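DUF4439 domain-containing protein (Mycobacterium tuberculosis, PDB 2IB0) is of unknown function but folds as a four-helix bundle of the ferritin-like clan. Local coordinates at residues Y38-V43 with V104-D109. Sequence-based numbering, arbitrary orientation.
Sequences YGYGIV and VRMEND
Y40 and E107 join two nearly antiparallel helices, 18-46 and 96-120, in the interior of a ferritin-like four-helix bundle, while M106 fills the space between the backbones. The short helical segments run at 161° with their axes 10.9 Å apart. G39 suits its place because M106 lies directly against its backbone: with no side chain in the way, M106 SD comes to 3.6 Å from G39 CA. The methionine's extended chain bends at chi3 (-65°), which turns the terminal methyl along the opposite helix and over one face of the Y40 ring. There M106 CE lies 4.0 Å from the centroid of the Y40 ring in a CH-pi contact, and it also touches V43 CG2 at 3.9 Å. A flexible, unbranched thioether suits a place bounded by G39, the Y40 ring and V43. Beyond the ring, Y40 is long enough to carry its hydroxyl across to helix 96-120, where the side chain of E107 crosses it at about a right angle. E107 is buried, its side chain touching M140 of helix 124-150, and its carboxylate is engaged by polar groups from two other helices, since H62 NE2 of helix 52-75 also hydrogen-bonds to E107 OE2. Y40 OH donates to E107 OE2 at 2.6 Å, meeting its anti lone pair, with ring and carboxylate planes 46° apart.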
loop_
_atom_site.group_PDB
_atom_site.type_symbol
_atom_site.label_atom_id
_atom_site.label_comp_id
_atom_site.label_asym_id
_atom_site.label_seq_id
_atom_site.Cartn_x
_atom_site.Cartn_y
_atom_site.Cartn_z
ATOM N N TYR A 38 -11.084 0.049 -17.964
ATOM C CA TYR A 38 -12.326 -0.426 -18.581
ATOM C C TYR A 38 -13.382 -0.748 -17.505
ATOM O O TYR A 38 -14.559 -0.394 -17.647
ATOM C CB TYR A 38 -12.022 -1.640 -19.463
ATOM C CG TYR A 38 -13.186 -2.440 -19.965
ATOM C CD1 TYR A 38 -13.847 -2.064 -21.140
ATOM C CD2 TYR A 38 -13.599 -3.622 -19.325
ATOM C CE1 TYR A 38 -14.916 -2.814 -21.654
ATOM C CE2 TYR A 38 -14.683 -4.395 -19.864
ATOM C CZ TYR A 38 -15.327 -3.972 -21.006
ATOM O OH TYR A 38 -16.355 -4.698 -21.593
ATOM N N GLY A 39 -12.965 -1.391 -16.415
ATOM C CA GLY A 39 -13.919 -1.821 -15.412
ATOM C C GLY A 39 -14.524 -0.653 -14.665
ATOM O O GLY A 39 -15.662 -0.713 -14.204
ATOM N N TYR A 40 -13.745 0.408 -14.485
ATOM C CA TYR A 40 -14.265 1.563 -13.762
ATOM C C TYR A 40 -15.314 2.332 -14.570
ATOM O O TYR A 40 -16.097 3.053 -13.989
ATOM C CB TYR A 40 -13.157 2.498 -13.314
ATOM C CG TYR A 40 -12.628 2.271 -11.915
ATOM C CD1 TYR A 40 -11.331 1.826 -11.706
ATOM C CD2 TYR A 40 -13.446 2.495 -10.790
ATOM C CE1 TYR A 40 -10.832 1.619 -10.378
ATOM C CE2 TYR A 40 -12.981 2.280 -9.507
ATOM C CZ TYR A 40 -11.661 1.834 -9.298
ATOM O OH TYR A 40 -11.182 1.661 -8.003
ATOM N N GLY A 41 -15.306 2.189 -15.902
ATOM C CA GLY A 41 -16.423 2.655 -16.707
ATOM C C GLY A 41 -17.723 2.016 -16.221
ATOM O O GLY A 41 -18.755 2.675 -16.162
ATOM N N ILE A 42 -17.677 0.719 -15.918
ATOM C CA ILE A 42 -18.854 0.010 -15.439
ATOM C C ILE A 42 -19.182 0.403 -13.987
ATOM O O ILE A 42 -20.332 0.656 -13.657
ATOM C CB ILE A 42 -18.699 -1.513 -15.600
ATOM C CG1 ILE A 42 -18.803 -1.891 -17.093
ATOM C CG2 ILE A 42 -19.838 -2.259 -14.896
ATOM C CD1 ILE A 42 -17.480 -1.711 -17.874
ATOM N N VAL A 43 -18.162 0.486 -13.139
ATOM C CA VAL A 43 -18.337 0.982 -11.783
ATOM C C VAL A 43 -19.081 2.312 -11.843
ATOM O O VAL A 43 -20.108 2.487 -11.175
ATOM C CB VAL A 43 -16.979 1.122 -11.064
ATOM C CG1 VAL A 43 -17.128 1.805 -9.695
ATOM C CG2 VAL A 43 -16.323 -0.233 -10.925
ATOM N N VAL A 104 -13.196 -3.147 -5.608
ATOM C CA VAL A 104 -12.243 -3.759 -4.634
ATOM C C VAL A 104 -11.472 -4.895 -5.355
ATOM O O VAL A 104 -10.247 -5.015 -5.267
ATOM C CB VAL A 104 -12.993 -4.339 -3.396
ATOM C CG1 VAL A 104 -12.030 -5.148 -2.455
ATOM C CG2 VAL A 104 -13.727 -3.237 -2.663
ATOM N N ARG A 105 -12.198 -5.751 -6.051
ATOM C CA ARG A 105 -11.547 -6.869 -6.727
ATOM C C ARG A 105 -10.483 -6.355 -7.727
ATOM O O ARG A 105 -9.396 -6.926 -7.830
ATOM C CB ARG A 105 -12.580 -7.750 -7.435
ATOM C CG ARG A 105 -11.930 -8.614 -8.502
ATOM C CD ARG A 105 -11.033 -9.733 -7.912
ATOM N NE ARG A 105 -11.757 -10.993 -8.038
ATOM C CZ ARG A 105 -11.540 -11.903 -8.980
ATOM N NH1 ARG A 105 -10.556 -11.763 -9.876
ATOM N NH2 ARG A 105 -12.298 -12.978 -8.989
ATOM N N MET A 106 -10.806 -5.281 -8.441
ATOM C CA MET A 106 -9.903 -4.727 -9.443
ATOM C C MET A 106 -8.633 -4.141 -8.816
ATOM O O MET A 106 -7.555 -4.408 -9.273
ATOM C CB MET A 106 -10.616 -3.722 -10.360
ATOM C CG MET A 106 -11.746 -4.325 -11.233
ATOM S SD MET A 106 -12.151 -3.171 -12.563
ATOM C CE MET A 106 -12.808 -1.830 -11.514
ATOM N N GLU A 107 -8.782 -3.465 -7.684
ATOM C CA GLU A 107 -7.670 -2.866 -6.933
ATOM C C GLU A 107 -6.791 -3.932 -6.325
ATOM O O GLU A 107 -5.575 -3.823 -6.352
ATOM C CB GLU A 107 -8.246 -1.930 -5.874
ATOM C CG GLU A 107 -8.948 -0.653 -6.473
ATOM C CD GLU A 107 -8.052 0.237 -7.407
ATOM O OE1 GLU A 107 -6.791 0.151 -7.413
ATOM O OE2 GLU A 107 -8.628 1.073 -8.130
ATOM N N ASN A 108 -7.422 -4.956 -5.736
ATOM C CA ASN A 108 -6.724 -6.129 -5.231
ATOM C C ASN A 108 -5.945 -6.871 -6.316
ATOM O O ASN A 108 -4.812 -7.240 -6.088
ATOM C CB ASN A 108 -7.688 -7.079 -4.496
ATOM C CG ASN A 108 -8.092 -6.558 -3.110
ATOM O OD1 ASN A 108 -9.075 -7.007 -2.508
ATOM N ND2 ASN A 108 -7.338 -5.636 -2.606
ATOM N N ASP A 109 -6.536 -7.088 -7.495
ATOM C CA ASP A 109 -5.802 -7.671 -8.611
ATOM C C ASP A 109 -4.617 -6.753 -9.035
ATOM O O ASP A 109 -3.566 -7.230 -9.473
ATOM C CB ASP A 109 -6.732 -7.858 -9.843
ATOM C CG ASP A 109 -7.727 -9.036 -9.700
ATOM O OD1 ASP A 109 -7.595 -9.892 -8.783
ATOM O OD2 ASP A 109 -8.646 -9.125 -10.572
#